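Local atomic coordinates of 4-hydroxythreonine-4-phosphate dehydrogenase (PDB entry 6XMY), a protein that probably catalyses the NAD-dependent, metal-assisted oxidation of 4-phosphooxy-L-threonine, the fourth of five steps from erythrose 4-phosphate to pyridoxine 5'-phosphate. Residues A[155-158]-A[159-162]; A[168-171]-A[172-175]; A[182-185]-A[186-190]; A[245-248]-A[249-252]; A[263-267]-A[268-272]. One frame throughout, in Å; residues are numbered along the deposited sequence. Where two conformers were deposited one is given.

How the contacts relate
Contacts 2 and 5 meet at the active-site metal, a zinc ion bound by a histidine from each; His168 NE2 of contact 2 lies 3.3 Å from His268 NE2 of contact 5. From there the other contacts lead back into the fold. Contact 1, a hairpin, lies beside contact 5 in the sheet, with Lys161 O 2.8 Å from Tyr263 N. Contact 3 packs on contact 5 from a helix, Leu190 CD2 lying 3.5 Å from Val264 CG2. Contact 4, whose centre is about 10 Å from that of contact 5, sets Phe252 against Tyr263 and against Val162 of contact 1.

Contact 1. Residues A[155-158]-A[159-162]; sequences LACS and QMKV
Leu155 and Val162 face each other as an antiparallel hydrogen-bonded pair, joined by Val162 N to Leu155 O at 2.8 Å and by Leu155 N to Val162 O at 2.9 Å. The first of these bonds is the straighter, 166° at the hydrogen. One step on, Ala156 and Lys161 form a non-hydrogen-bonded pair whose CA atoms are 4.3 Å apart. The chain then turns through Ser158 and Gln159, and the turn is closed by Cys157 N donating to Met160 O at 3.0 Å; the return bond, Met160 N to Cys157 O, is weak.

The side chains divide between the two faces. Ala156 CB meets Lys161 CG on one, and from there the lysine runs extended until a last bend about the CD-CE bond (chi4 61°) brings NZ back over the turn. Two waters link NZ to Cys157 O, one 2.9 Å from both atoms, the other held only weakly by NZ; this carbonyl thus accepts from both waters and, weakly, from Met160 N. At the tip, Gln159 folds at chi2 (87°), which carries OE1 back to within 3.2 Å of Cys157 SG. On its other flank SG lies 4.1 Å from Met160 CG. Glu282 accepts a hydrogen bond from Ser158 N. On the face away from Ala156 and Lys161, Val162 and, in the conformer modelled here, Leu155 touch Leu275 of helix 268-279. This is a beta hairpin closed by a two-residue turn, Ser158-Gln159, with that Leu155 conformer close to Lys276 and Asn285, which probably bind substrate.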
loop_
_atom_site.group_PDB
_atom_site.type_symbol
_atom_site.label_atom_id
_atom_site.label_comp_id
_atom_site.label_asym_id
_atom_site.label_seq_id
_atom_site.Cartn_x
_atom_site.Cartn_y
_atom_site.Cartn_z
ATOM N N LEU A 155 -2.516 -5.307 -3.990
ATOM C CA LEU A 155 -2.527 -5.997 -2.709
ATOM C C LEU A 155 -2.041 -7.427 -2.903
ATOM O O LEU A 155 -2.348 -8.075 -3.914
ATOM C CB LEU A 155 -3.914 -5.950 -2.054
ATOM C CG LEU A 155 -4.146 -4.705 -1.172
ATOM C CD1 LEU A 155 -4.213 -3.420 -2.001
ATOM C CD2 LEU A 155 -5.390 -4.850 -0.302
ATOM N N ALA A 156 -1.264 -7.910 -1.942
ATOM C CA ALA A 156 -0.582 -9.185 -2.091
ATOM C C ALA A 156 -0.648 -9.966 -0.794
ATOM O O ALA A 156 -0.377 -9.424 0.282
ATOM C CB ALA A 156 0.884 -8.967 -2.486
ATOM N N CYS A 157 -1.007 -11.238 -0.908
ATOM C CA CYS A 157 -0.943 -12.191 0.188
ATOM C C CYS A 157 -0.598 -13.545 -0.418
ATOM O O CYS A 157 -0.471 -13.677 -1.637
ATOM C CB CYS A 157 -2.260 -12.223 0.971
ATOM S SG CYS A 157 -3.713 -12.657 -0.040
ATOM N N SER A 158 -0.444 -14.561 0.435
ATOM C CA SER A 158 -0.084 -15.878 -0.083
ATOM C C SER A 158 -1.159 -16.440 -1.012
ATOM O O SER A 158 -0.844 -17.214 -1.923
ATOM C CB SER A 158 0.206 -16.849 1.060
ATOM O OG SER A 158 -0.988 -17.209 1.720
ATOM N N GLN A 159 -2.426 -16.054 -0.813
ATOM C CA GLN A 159 -3.507 -16.610 -1.623
ATOM C C GLN A 159 -3.529 -16.006 -3.020
ATOM O O GLN A 159 -3.840 -16.701 -3.998
ATOM C CB GLN A 159 -4.858 -16.380 -0.939
ATOM C CG GLN A 159 -5.084 -17.166 0.345
ATOM C CD GLN A 159 -4.557 -16.462 1.589
ATOM O OE1 GLN A 159 -3.860 -15.448 1.502
ATOM N NE2 GLN A 159 -4.894 -17.001 2.757
ATOM N N MET A 160 -3.216 -14.719 -3.137
ATOM C CA MET A 160 -3.434 -14.045 -4.409
ATOM C C MET A 160 -2.781 -12.673 -4.390
ATOM O O MET A 160 -2.474 -12.112 -3.333
ATOM C CB MET A 160 -4.933 -13.891 -4.700
ATOM C CG MET A 160 -5.659 -13.037 -3.665
ATOM S SD MET A 160 -7.434 -12.914 -3.931
ATOM C CE MET A 160 -7.950 -14.601 -3.560
ATOM N N LYS A 161 -2.585 -12.140 -5.584
ATOM C CA LYS A 161 -2.231 -10.748 -5.792
ATOM C C LYS A 161 -3.349 -10.123 -6.609
ATOM O O LYS A 161 -3.822 -10.724 -7.578
ATOM C CB LYS A 161 -0.910 -10.638 -6.565
ATOM C CG LYS A 161 0.309 -11.157 -5.808
ATOM C CD LYS A 161 1.556 -10.996 -6.654
ATOM C CE LYS A 161 2.818 -11.390 -5.897
ATOM N NZ LYS A 161 2.804 -12.820 -5.460
ATOM N N VAL A 162 -3.787 -8.927 -6.214
ATOM C CA VAL A 162 -4.845 -8.207 -6.918
ATOM C C VAL A 162 -4.356 -6.795 -7.195
ATOM O O VAL A 162 -4.123 -6.021 -6.258
ATOM C CB VAL A 162 -6.166 -8.178 -6.138
ATOM C CG1 VAL A 162 -7.181 -7.326 -6.888
ATOM C CG2 VAL A 162 -6.700 -9.593 -5.941
HETATM O O HOH W 1 1.859 -12.380 -2.802
HETATM O O HOH W 2 0.496 -14.700 -4.185
#

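Contact 2. Residues A[168-171]-A[172-175]; sequences HLPL and RMVP. With ZN (zinc ion), chain K.
The zinc site of the enzyme is where this loop begins, and a tight helical turn is where it ends. Leu169 and Pro170, at the joint between them, lie against Met173 and Val174. His168 binds the zinc ion through NE2 at 2.3 Å; two waters are also bound, and His268 supplies the other protein ligand. The metal site is probably shared between the partners of the homodimer.

Past the histidine, Pro170 O receives Met173 N at 2.9 Å and Leu171 O receives Val174 N at 3.1 Å. Both donors stand well above the carbonyl planes, 51° and 64° out of them, as in the i to i+3 bonds of a tight turn that leads into the short helix 174-177. The ring of Pro170 and the side chain of Met173 run alongside each other in the same direction: CG of the methionine stands beside its own backbone N (chi1 -64°), which lays SD along the proline, 3.8 Å from CD. Leu169 packs on the same turn, with CB 4.2 Å from Val174 CG2 and CD1 reaching Met173 O. Pro175, which has no N-H to donate, sets its CD 3.6 Å from Leu171 O. Val174 is the buried member of the turn, and also touches Tyr267, Thr166 and Leu210, while Leu171, itself exposed, also touches Tyr267.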
loop_
_atom_site.group_PDB
_atom_site.type_symbol
_atom_site.label_atom_id
_atom_site.label_comp_id
_atom_site.label_asym_id
_atom_site.label_seq_id
_atom_site.Cartn_x
_atom_site.Cartn_y
_atom_site.Cartn_z
ATOM N N HIS A 168 -9.072 4.924 -5.858
ATOM C CA HIS A 168 -10.062 5.583 -5.023
ATOM C C HIS A 168 -10.824 6.577 -5.897
ATOM O O HIS A 168 -10.456 7.746 -6.023
ATOM C CB HIS A 168 -9.407 6.154 -3.764
ATOM C CG HIS A 168 -8.951 5.088 -2.802
ATOM N ND1 HIS A 168 -7.626 4.857 -2.508
ATOM C CD2 HIS A 168 -9.655 4.168 -2.096
ATOM C CE1 HIS A 168 -7.531 3.848 -1.662
ATOM N NE2 HIS A 168 -8.751 3.418 -1.385
ATOM N N LEU A 169 -11.881 6.073 -6.539
ATOM C CA LEU A 169 -12.843 6.825 -7.329
ATOM C C LEU A 169 -14.241 6.543 -6.812
ATOM O O LEU A 169 -14.536 5.415 -6.406
ATOM C CB LEU A 169 -12.841 6.367 -8.792
ATOM C CG LEU A 169 -11.642 6.692 -9.661
ATOM C CD1 LEU A 169 -11.866 6.070 -11.010
ATOM C CD2 LEU A 169 -11.467 8.200 -9.782
ATOM N N PRO A 170 -15.134 7.528 -6.868
ATOM C CA PRO A 170 -16.562 7.216 -6.725
ATOM C C PRO A 170 -16.963 6.244 -7.819
ATOM O O PRO A 170 -16.447 6.296 -8.939
ATOM C CB PRO A 170 -17.238 8.574 -6.936
ATOM C CG PRO A 170 -16.174 9.589 -6.681
ATOM C CD PRO A 170 -14.904 8.956 -7.142
ATOM N N LEU A 171 -17.874 5.331 -7.487
ATOM C CA LEU A 171 -18.281 4.338 -8.476
ATOM C C LEU A 171 -18.806 4.982 -9.759
ATOM O O LEU A 171 -18.592 4.442 -10.849
ATOM C CB LEU A 171 -19.326 3.394 -7.884
ATOM C CG LEU A 171 -19.492 2.100 -8.677
ATOM C CD1 LEU A 171 -18.346 1.153 -8.365
ATOM C CD2 LEU A 171 -20.833 1.451 -8.408
ATOM N N ARG A 172 -19.489 6.131 -9.653
ATOM C CA ARG A 172 -19.992 6.830 -10.836
ATOM C C ARG A 172 -18.887 7.114 -11.848
ATOM O O ARG A 172 -19.150 7.163 -13.055
ATOM C CB ARG A 172 -20.632 8.167 -10.440
ATOM C CG ARG A 172 -22.009 8.086 -9.810
ATOM C CD ARG A 172 -22.683 9.452 -9.613
ATOM N NE ARG A 172 -24.065 9.304 -9.140
ATOM C CZ ARG A 172 -25.109 9.181 -9.952
ATOM N NH1 ARG A 172 -24.925 9.198 -11.268
ATOM N NH2 ARG A 172 -26.332 9.045 -9.453
ATOM N N MET A 173 -17.655 7.334 -11.384
ATOM C CA MET A 173 -16.560 7.746 -12.260
ATOM C C MET A 173 -15.758 6.582 -12.820
ATOM O O MET A 173 -14.903 6.797 -13.692
ATOM C CB MET A 173 -15.622 8.688 -11.502
ATOM C CG MET A 173 -16.282 10.006 -11.090
ATOM S SD MET A 173 -15.168 11.121 -10.230
ATOM C CE MET A 173 -13.972 11.461 -11.519
ATOM N N VAL A 174 -16.001 5.368 -12.343
ATOM C CA VAL A 174 -15.186 4.230 -12.772
ATOM C C VAL A 174 -15.260 3.981 -14.273
ATOM O O VAL A 174 -14.200 3.901 -14.917
ATOM C CB VAL A 174 -15.484 2.998 -11.900
ATOM C CG1 VAL A 174 -14.922 1.726 -12.539
ATOM C CG2 VAL A 174 -14.909 3.197 -10.503
ATOM N N PRO A 175 -16.435 3.829 -14.889
ATOM C CA PRO A 175 -16.440 3.492 -16.322
ATOM C C PRO A 175 -15.726 4.506 -17.200
ATOM O O PRO A 175 -14.951 4.110 -18.078
ATOM C CB PRO A 175 -17.932 3.365 -16.636
ATOM C CG PRO A 175 -18.533 2.933 -15.311
ATOM C CD PRO A 175 -17.798 3.781 -14.322
HETATM ZN ZN ZN K . -9.151 1.554 -0.105
HETATM O O HOH W 3 -7.479 2.603 0.958
HETATM O O HOH W 4 -7.608 0.749 -0.764
#

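Contact 3. Residues A[182-185]-A[186-190]; sequences LIIK and VIQQL
Leu182 and Val186 sit one helical turn apart and cross obliquely, CD1 of the leucine 3.9 Å from CG2 of the valine. Leucine CG stands opposite its own backbone N (chi1 176°), and the turn at chi2 brings CD1 forward onto the valine. Val186 CG2 also lies 3.3 Å from Leu182 O, the carbonyl that accepts Val186 N.

Ile183 and Ile187 share one shape: CG1 beside the backbone N and an extended second torsion. They therefore run side by side, Ile183 CG2 meeting Ile187 CD1 at 3.8 Å. Ile184 and Gln188 are paired likewise, the methyl CG2 lying 3.5 Å from NE2 of the amide, which in turn is hydrogen-bonded to Gln238. Lys185 stretches out fully to a salt bridge with Glu149, and Gln189 bends at chi2 so that its NE2 bonds to Ser193.

Unbroken i to i+4 bonds link 182-185 to 186-189. Around this part of helix 180-197, Ile183, Ile184 and Ile187 face helix 223-237, Val186 and Gln189 lie on Val152 of strand 152-156, and Leu190 reaches strand 262-265.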
loop_
_atom_site.group_PDB
_atom_site.type_symbol
_atom_site.label_atom_id
_atom_site.label_comp_id
_atom_site.label_asym_id
_atom_site.label_seq_id
_atom_site.Cartn_x
_atom_site.Cartn_y
_atom_site.Cartn_z
ATOM N N LEU A 182 -5.148 3.064 -20.440
ATOM C CA LEU A 182 -4.912 2.910 -19.009
ATOM C C LEU A 182 -4.706 1.446 -18.644
ATOM O O LEU A 182 -3.790 1.109 -17.888
ATOM C CB LEU A 182 -6.063 3.507 -18.196
ATOM C CG LEU A 182 -5.941 3.290 -16.677
ATOM C CD1 LEU A 182 -4.748 4.041 -16.099
ATOM C CD2 LEU A 182 -7.221 3.708 -15.980
ATOM N N ILE A 183 -5.550 0.560 -19.183
ATOM C CA ILE A 183 -5.410 -0.870 -18.909
ATOM C C ILE A 183 -4.044 -1.363 -19.361
ATOM O O ILE A 183 -3.357 -2.100 -18.640
ATOM C CB ILE A 183 -6.543 -1.654 -19.592
ATOM C CG1 ILE A 183 -7.895 -1.293 -18.968
ATOM C CG2 ILE A 183 -6.291 -3.149 -19.488
ATOM C CD1 ILE A 183 -9.057 -1.863 -19.737
ATOM N N ILE A 184 -3.629 -0.952 -20.561
ATOM C CA ILE A 184 -2.318 -1.343 -21.081
ATOM C C ILE A 184 -1.203 -0.882 -20.147
ATOM O O ILE A 184 -0.308 -1.658 -19.792
ATOM C CB ILE A 184 -2.134 -0.800 -22.507
ATOM C CG1 ILE A 184 -3.083 -1.521 -23.471
ATOM C CG2 ILE A 184 -0.682 -0.959 -22.950
ATOM C CD1 ILE A 184 -3.333 -0.763 -24.751
ATOM N N LYS A 185 -1.242 0.386 -19.737
ATOM C CA LYS A 185 -0.158 0.925 -18.926
ATOM C C LYS A 185 -0.123 0.273 -17.553
ATOM O O LYS A 185 0.956 -0.021 -17.023
ATOM C CB LYS A 185 -0.313 2.437 -18.811
ATOM C CG LYS A 185 0.021 3.146 -20.111
ATOM C CD LYS A 185 -0.329 4.617 -20.051
ATOM C CE LYS A 185 0.052 5.318 -21.345
ATOM N NZ LYS A 185 -0.320 6.758 -21.321
ATOM N N VAL A 186 -1.299 0.042 -16.964
ATOM C CA VAL A 186 -1.370 -0.636 -15.673
ATOM C C VAL A 186 -0.797 -2.041 -15.777
ATOM O O VAL A 186 0.016 -2.467 -14.944
ATOM C CB VAL A 186 -2.821 -0.654 -15.161
ATOM C CG1 VAL A 186 -2.989 -1.696 -14.062
ATOM C CG2 VAL A 186 -3.208 0.730 -14.670
ATOM N N ILE A 187 -1.239 -2.796 -16.787
ATOM C CA ILE A 187 -0.795 -4.180 -16.894
ATOM C C ILE A 187 0.672 -4.275 -17.332
ATOM O O ILE A 187 1.392 -5.183 -16.895
ATOM C CB ILE A 187 -1.777 -5.021 -17.734
ATOM C CG1 ILE A 187 -3.139 -5.042 -17.026
ATOM C CG2 ILE A 187 -1.252 -6.445 -17.912
ATOM C CD1 ILE A 187 -4.219 -5.847 -17.745
ATOM N N GLN A 188 1.158 -3.328 -18.145
ATOM C CA GLN A 188 2.594 -3.290 -18.435
ATOM C C GLN A 188 3.398 -3.127 -17.148
ATOM O O GLN A 188 4.385 -3.838 -16.923
ATOM C CB GLN A 188 2.915 -2.140 -19.395
ATOM C CG GLN A 188 2.602 -2.406 -20.863
ATOM C CD GLN A 188 2.737 -1.155 -21.719
ATOM O OE1 GLN A 188 2.807 -0.034 -21.206
ATOM N NE2 GLN A 188 2.771 -1.339 -23.029
ATOM N N GLN A 189 2.968 -2.217 -16.273
ATOM C CA GLN A 189 3.678 -2.026 -15.015
ATOM C C GLN A 189 3.582 -3.265 -14.136
ATOM O O GLN A 189 4.582 -3.694 -13.546
ATOM C CB GLN A 189 3.139 -0.801 -14.281
ATOM C CG GLN A 189 3.844 -0.550 -12.959
ATOM C CD GLN A 189 5.325 -0.285 -13.130
ATOM O OE1 GLN A 189 5.713 0.673 -13.793
ATOM N NE2 GLN A 189 6.157 -1.142 -12.545
ATOM N N LEU A 190 2.384 -3.847 -14.031
ATOM C CA LEU A 190 2.211 -5.066 -13.247
ATOM C C LEU A 190 3.127 -6.176 -13.756
ATOM O O LEU A 190 3.820 -6.835 -12.973
ATOM C CB LEU A 190 0.746 -5.512 -13.312
ATOM C CG LEU A 190 0.454 -6.855 -12.643
ATOM C CD1 LEU A 190 0.802 -6.821 -11.165
ATOM C CD2 LEU A 190 -1.010 -7.254 -12.850
#

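Contact 4. Residues A[245-248]-A[249-252]; sequences PLPA and DTMF
Leu246 and Met251 cross at about a right angle, the leucine coming off the end of strand 241-246 and the methionine off the short helical turn that follows. In the conformer described, chi1 of 173° turns Met251 CG away from the backbone N, a torsion that sends the chain back toward the strand: CG is 3.8 Å from Leu246 CD1, and Met251 CB is 4.2 Å from Leu246 CB. Beyond the pair, Met251 also rests on Ala208 and Leu246 on Asn206, both in the neighbouring strand 204-208.

Pro247 presents two corners of its ring to polar atoms. Its CB is 3.5 Å from Asp249 OD1, and its CG is as close to Thr250 OG1, the threonine slanting across the proline. Both Asp249 CG and Thr250 OG1 stand between backbone N and carbonyl carbon, which folds these short side chains back over the proline. In the backbone, Pro247 O accepts Thr250 N at 3.2 Å, from 51° above the carbonyl plane, and more weakly Met251 N.

On the far end of the turn Phe252 brings CD2 to 3.6 Å from Ala248 O at an oblique angle; its ring also meets that of Tyr263. A water bridges Ala248 O and Phe252 N, 2.8 Å from each. The chemistry is thus that of a helical turn whose direct bonding stops early: Pro247 O serves two amides, one of them weakly, and where the next i to i+4 bond would fall, between Ala248 O and Phe252 N, a water stands in its place.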
loop_
_atom_site.group_PDB
_atom_site.type_symbol
_atom_site.label_atom_id
_atom_site.label_comp_id
_atom_site.label_asym_id
_atom_site.label_seq_id
_atom_site.Cartn_x
_atom_site.Cartn_y
_atom_site.Cartn_z
ATOM N N PRO A 245 -11.686 -10.743 -20.789
ATOM C CA PRO A 245 -12.200 -10.389 -19.459
ATOM C C PRO A 245 -12.976 -11.533 -18.805
ATOM O O PRO A 245 -13.737 -12.234 -19.472
ATOM C CB PRO A 245 -13.148 -9.228 -19.758
ATOM C CG PRO A 245 -13.635 -9.520 -21.154
ATOM C CD PRO A 245 -12.424 -10.066 -21.869
ATOM N N LEU A 246 -12.778 -11.709 -17.515
ATOM C CA LEU A 246 -13.409 -12.759 -16.734
ATOM C C LEU A 246 -14.482 -12.186 -15.809
ATOM O O LEU A 246 -14.397 -11.032 -15.378
ATOM C CB LEU A 246 -12.355 -13.460 -15.870
ATOM C CG LEU A 246 -11.228 -14.134 -16.649
ATOM C CD1 LEU A 246 -10.157 -14.628 -15.686
ATOM C CD2 LEU A 246 -11.783 -15.271 -17.483
ATOM N N PRO A 247 -15.501 -12.970 -15.476
ATOM C CA PRO A 247 -16.512 -12.487 -14.530
ATOM C C PRO A 247 -15.927 -12.434 -13.127
ATOM O O PRO A 247 -15.394 -13.425 -12.622
ATOM C CB PRO A 247 -17.622 -13.534 -14.643
ATOM C CG PRO A 247 -16.906 -14.784 -15.070
ATOM C CD PRO A 247 -15.811 -14.314 -15.996
ATOM N N ALA A 248 -16.035 -11.265 -12.491
ATOM C CA ALA A 248 -15.378 -11.079 -11.202
ATOM C C ALA A 248 -15.957 -11.968 -10.113
ATOM O O ALA A 248 -15.263 -12.258 -9.131
ATOM C CB ALA A 248 -15.457 -9.616 -10.763
ATOM N N ASP A 249 -17.211 -12.394 -10.250
ATOM C CA ASP A 249 -17.829 -13.167 -9.186
ATOM C C ASP A 249 -17.331 -14.602 -9.130
ATOM O O ASP A 249 -17.519 -15.248 -8.098
ATOM C CB ASP A 249 -19.356 -13.101 -9.242
ATOM C CG ASP A 249 -19.933 -13.760 -10.477
ATOM O OD1 ASP A 249 -19.377 -13.575 -11.587
ATOM O OD2 ASP A 249 -20.958 -14.467 -10.332
ATOM N N THR A 250 -16.667 -15.108 -10.181
ATOM C CA THR A 250 -16.030 -16.420 -10.095
ATOM C C THR A 250 -14.539 -16.443 -10.432
ATOM O O THR A 250 -13.903 -17.485 -10.244
ATOM C CB THR A 250 -16.758 -17.454 -10.966
ATOM O OG1 THR A 250 -16.836 -16.972 -12.314
ATOM C CG2 THR A 250 -18.162 -17.736 -10.420
ATOM N N MET A 251 -13.950 -15.322 -10.863
ATOM C CA MET A 251 -12.551 -15.307 -11.297
ATOM C C MET A 251 -11.605 -15.738 -10.183
ATOM O O MET A 251 -10.564 -16.354 -10.440
ATOM C CB MET A 251 -12.188 -13.886 -11.745
ATOM C CG MET A 251 -10.720 -13.664 -12.078
ATOM S SD MET A 251 -10.376 -11.999 -12.712
ATOM C CE MET A 251 -10.371 -11.017 -11.217
ATOM N N PHE A 252 -11.935 -15.397 -8.939
ATOM C CA PHE A 252 -11.057 -15.665 -7.805
ATOM C C PHE A 252 -11.142 -17.103 -7.307
ATOM O O PHE A 252 -10.400 -17.467 -6.387
ATOM C CB PHE A 252 -11.367 -14.697 -6.658
ATOM C CG PHE A 252 -11.150 -13.251 -7.016
ATOM C CD1 PHE A 252 -9.866 -12.726 -7.089
ATOM C CD2 PHE A 252 -12.226 -12.415 -7.278
ATOM C CE1 PHE A 252 -9.664 -11.400 -7.416
ATOM C CE2 PHE A 252 -12.029 -11.088 -7.605
ATOM C CZ PHE A 252 -10.743 -10.579 -7.675
HETATM O O HOH W 5 -14.362 -14.532 -7.851
#

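Contact 5. Residues A[263-267]-A[268-272]; sequences YVAMY and HDQGL. With ZN (zinc ion), chain K.
Gln270 lies against Tyr267 and reaches back to Met266, and these three residues make the tight part of the contact. Gln270 CB sits over the centre of the Tyr267 ring, 3.5 Å from its centroid and 12° off the normal, a CH-pi contact. The two side chains cross at about a right angle, yet the amide plane is only 28° from that of the ring. A trans first torsion (-166°) and an extended chain carry the Gln270 amide out beyond CE1, on the same side of the ring, to the end of strand 262-265. There OE1 accepts Met266 N at 2.8 Å, nearly in line with its own C=O bond. NE2 is bonded to Gly209 O, so both ends of the amide are held and its rotation is fixed. Ala265 CB closes this side, 3.7 Å from Gly271 CA, where the helix passes close to the strand.

Tyr267 occupies the N-cap position, and its O accepts Gln270 N at 3.0 Å in the first turn. The metal-binding end, His268 and Asp269, is looser and more exposed. His268 swings away from the strand, with Leu272 CD1 over one ring face. Its ND1 donates to Asp269 OD1 at 2.8 Å, close to the ring plane, and this bond would orient the imidazole and probably make NE2 a stronger ligand. NE2 binds the zinc ion at 2.2 Å. Here a strand ends, a helix begins, and a histidine in the helix's first turn joins His168 and two waters at the PdxA metal site, near the bound NAD.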
loop_
_atom_site.group_PDB
_atom_site.type_symbol
_atom_site.label_atom_id
_atom_site.label_comp_id
_atom_site.label_asym_id
_atom_site.label_seq_id
_atom_site.Cartn_x
_atom_site.Cartn_y
_atom_site.Cartn_z
ATOM N N TYR A 263 -4.194 -11.251 -10.298
ATOM C CA TYR A 263 -5.468 -10.808 -10.831
ATOM C C TYR A 263 -5.437 -9.305 -11.046
ATOM O O TYR A 263 -4.744 -8.571 -10.336
ATOM C CB TYR A 263 -6.600 -11.120 -9.852
ATOM C CG TYR A 263 -6.784 -12.585 -9.572
ATOM C CD1 TYR A 263 -7.439 -13.411 -10.483
ATOM C CD2 TYR A 263 -6.322 -13.146 -8.391
ATOM C CE1 TYR A 263 -7.611 -14.753 -10.234
ATOM C CE2 TYR A 263 -6.490 -14.488 -8.127
ATOM C CZ TYR A 263 -7.144 -15.289 -9.049
ATOM O OH TYR A 263 -7.325 -16.628 -8.790
ATOM N N VAL A 264 -6.209 -8.851 -12.021
ATOM C CA VAL A 264 -6.459 -7.437 -12.244
ATOM C C VAL A 264 -7.955 -7.202 -12.094
ATOM O O VAL A 264 -8.763 -7.818 -12.801
ATOM C CB VAL A 264 -5.956 -6.983 -13.622
ATOM C CG1 VAL A 264 -6.366 -5.557 -13.889
ATOM C CG2 VAL A 264 -4.451 -7.134 -13.706
ATOM N N ALA A 265 -8.322 -6.335 -11.163
ATOM C CA ALA A 265 -9.696 -5.888 -11.021
ATOM C C ALA A 265 -9.824 -4.479 -11.582
ATOM O O ALA A 265 -8.883 -3.681 -11.527
ATOM C CB ALA A 265 -10.143 -5.922 -9.556
ATOM N N MET A 266 -10.999 -4.184 -12.141
ATOM C CA MET A 266 -11.220 -2.890 -12.774
ATOM C C MET A 266 -11.386 -1.769 -11.759
ATOM O O MET A 266 -11.073 -0.613 -12.070
ATOM C CB MET A 266 -12.422 -2.963 -13.713
ATOM C CG MET A 266 -12.124 -3.773 -14.961
ATOM S SD MET A 266 -10.952 -2.960 -16.078
ATOM C CE MET A 266 -9.988 -4.357 -16.676
ATOM N N TYR A 267 -11.860 -2.082 -10.550
ATOM C CA TYR A 267 -12.141 -1.050 -9.567
ATOM C C TYR A 267 -12.056 -1.616 -8.154
ATOM O O TYR A 267 -12.074 -2.832 -7.931
ATOM C CB TYR A 267 -13.488 -0.348 -9.840
ATOM C CG TYR A 267 -14.672 -1.290 -9.863
ATOM C CD1 TYR A 267 -15.012 -1.993 -11.020
ATOM C CD2 TYR A 267 -15.441 -1.489 -8.723
ATOM C CE1 TYR A 267 -16.094 -2.866 -11.043
ATOM C CE2 TYR A 267 -16.516 -2.351 -8.733
ATOM C CZ TYR A 267 -16.838 -3.039 -9.885
ATOM O OH TYR A 267 -17.907 -3.900 -9.855
ATOM N N HIS A 268 -11.966 -0.690 -7.203
ATOM C CA HIS A 268 -11.586 -0.974 -5.822
ATOM C C HIS A 268 -12.419 -2.102 -5.198
ATOM O O HIS A 268 -11.881 -3.120 -4.742
ATOM C CB HIS A 268 -11.742 0.344 -5.049
ATOM C CG HIS A 268 -11.312 0.284 -3.621
ATOM N ND1 HIS A 268 -12.086 -0.276 -2.624
ATOM C CD2 HIS A 268 -10.227 0.810 -3.008
ATOM C CE1 HIS A 268 -11.470 -0.133 -1.465
ATOM N NE2 HIS A 268 -10.336 0.511 -1.673
ATOM N N ASP A 269 -13.736 -1.919 -5.137
ATOM C CA ASP A 269 -14.574 -2.898 -4.454
ATOM C C ASP A 269 -14.842 -4.150 -5.280
ATOM O O ASP A 269 -15.525 -5.053 -4.788
ATOM C CB ASP A 269 -15.904 -2.275 -4.017
ATOM C CG ASP A 269 -15.768 -1.369 -2.793
ATOM O OD1 ASP A 269 -14.677 -1.292 -2.181
ATOM O OD2 ASP A 269 -16.778 -0.728 -2.432
ATOM N N GLN A 270 -14.329 -4.226 -6.511
ATOM C CA GLN A 270 -14.435 -5.451 -7.294
ATOM C C GLN A 270 -13.367 -6.460 -6.890
ATOM O O GLN A 270 -13.582 -7.671 -7.017
ATOM C CB GLN A 270 -14.302 -5.140 -8.784
ATOM C CG GLN A 270 -14.729 -6.288 -9.681
ATOM C CD GLN A 270 -14.409 -6.038 -11.131
ATOM O OE1 GLN A 270 -13.298 -5.611 -11.461
ATOM N NE2 GLN A 270 -15.369 -6.315 -12.017
ATOM N N GLY A 271 -12.215 -5.987 -6.411
ATOM C CA GLY A 271 -11.104 -6.877 -6.123
ATOM C C GLY A 271 -10.691 -6.967 -4.667
ATOM O O GLY A 271 -10.276 -8.030 -4.200
ATOM N N LEU A 272 -10.803 -5.874 -3.939
ATOM C CA LEU A 272 -10.302 -5.886 -2.570
ATOM C C LEU A 272 -11.151 -6.668 -1.565
ATOM O O LEU A 272 -10.585 -7.241 -0.629
ATOM C CB LEU A 272 -10.014 -4.472 -2.067
ATOM C CG LEU A 272 -9.004 -3.700 -2.917
ATOM C CD1 LEU A 272 -8.549 -2.452 -2.164
ATOM C CD2 LEU A 272 -7.816 -4.575 -3.347
HETATM ZN ZN ZN K . -9.151 1.554 -0.105
HETATM O O HOH W 3 -7.479 2.603 0.958
HETATM O O HOH W 4 -7.608 0.749 -0.764
#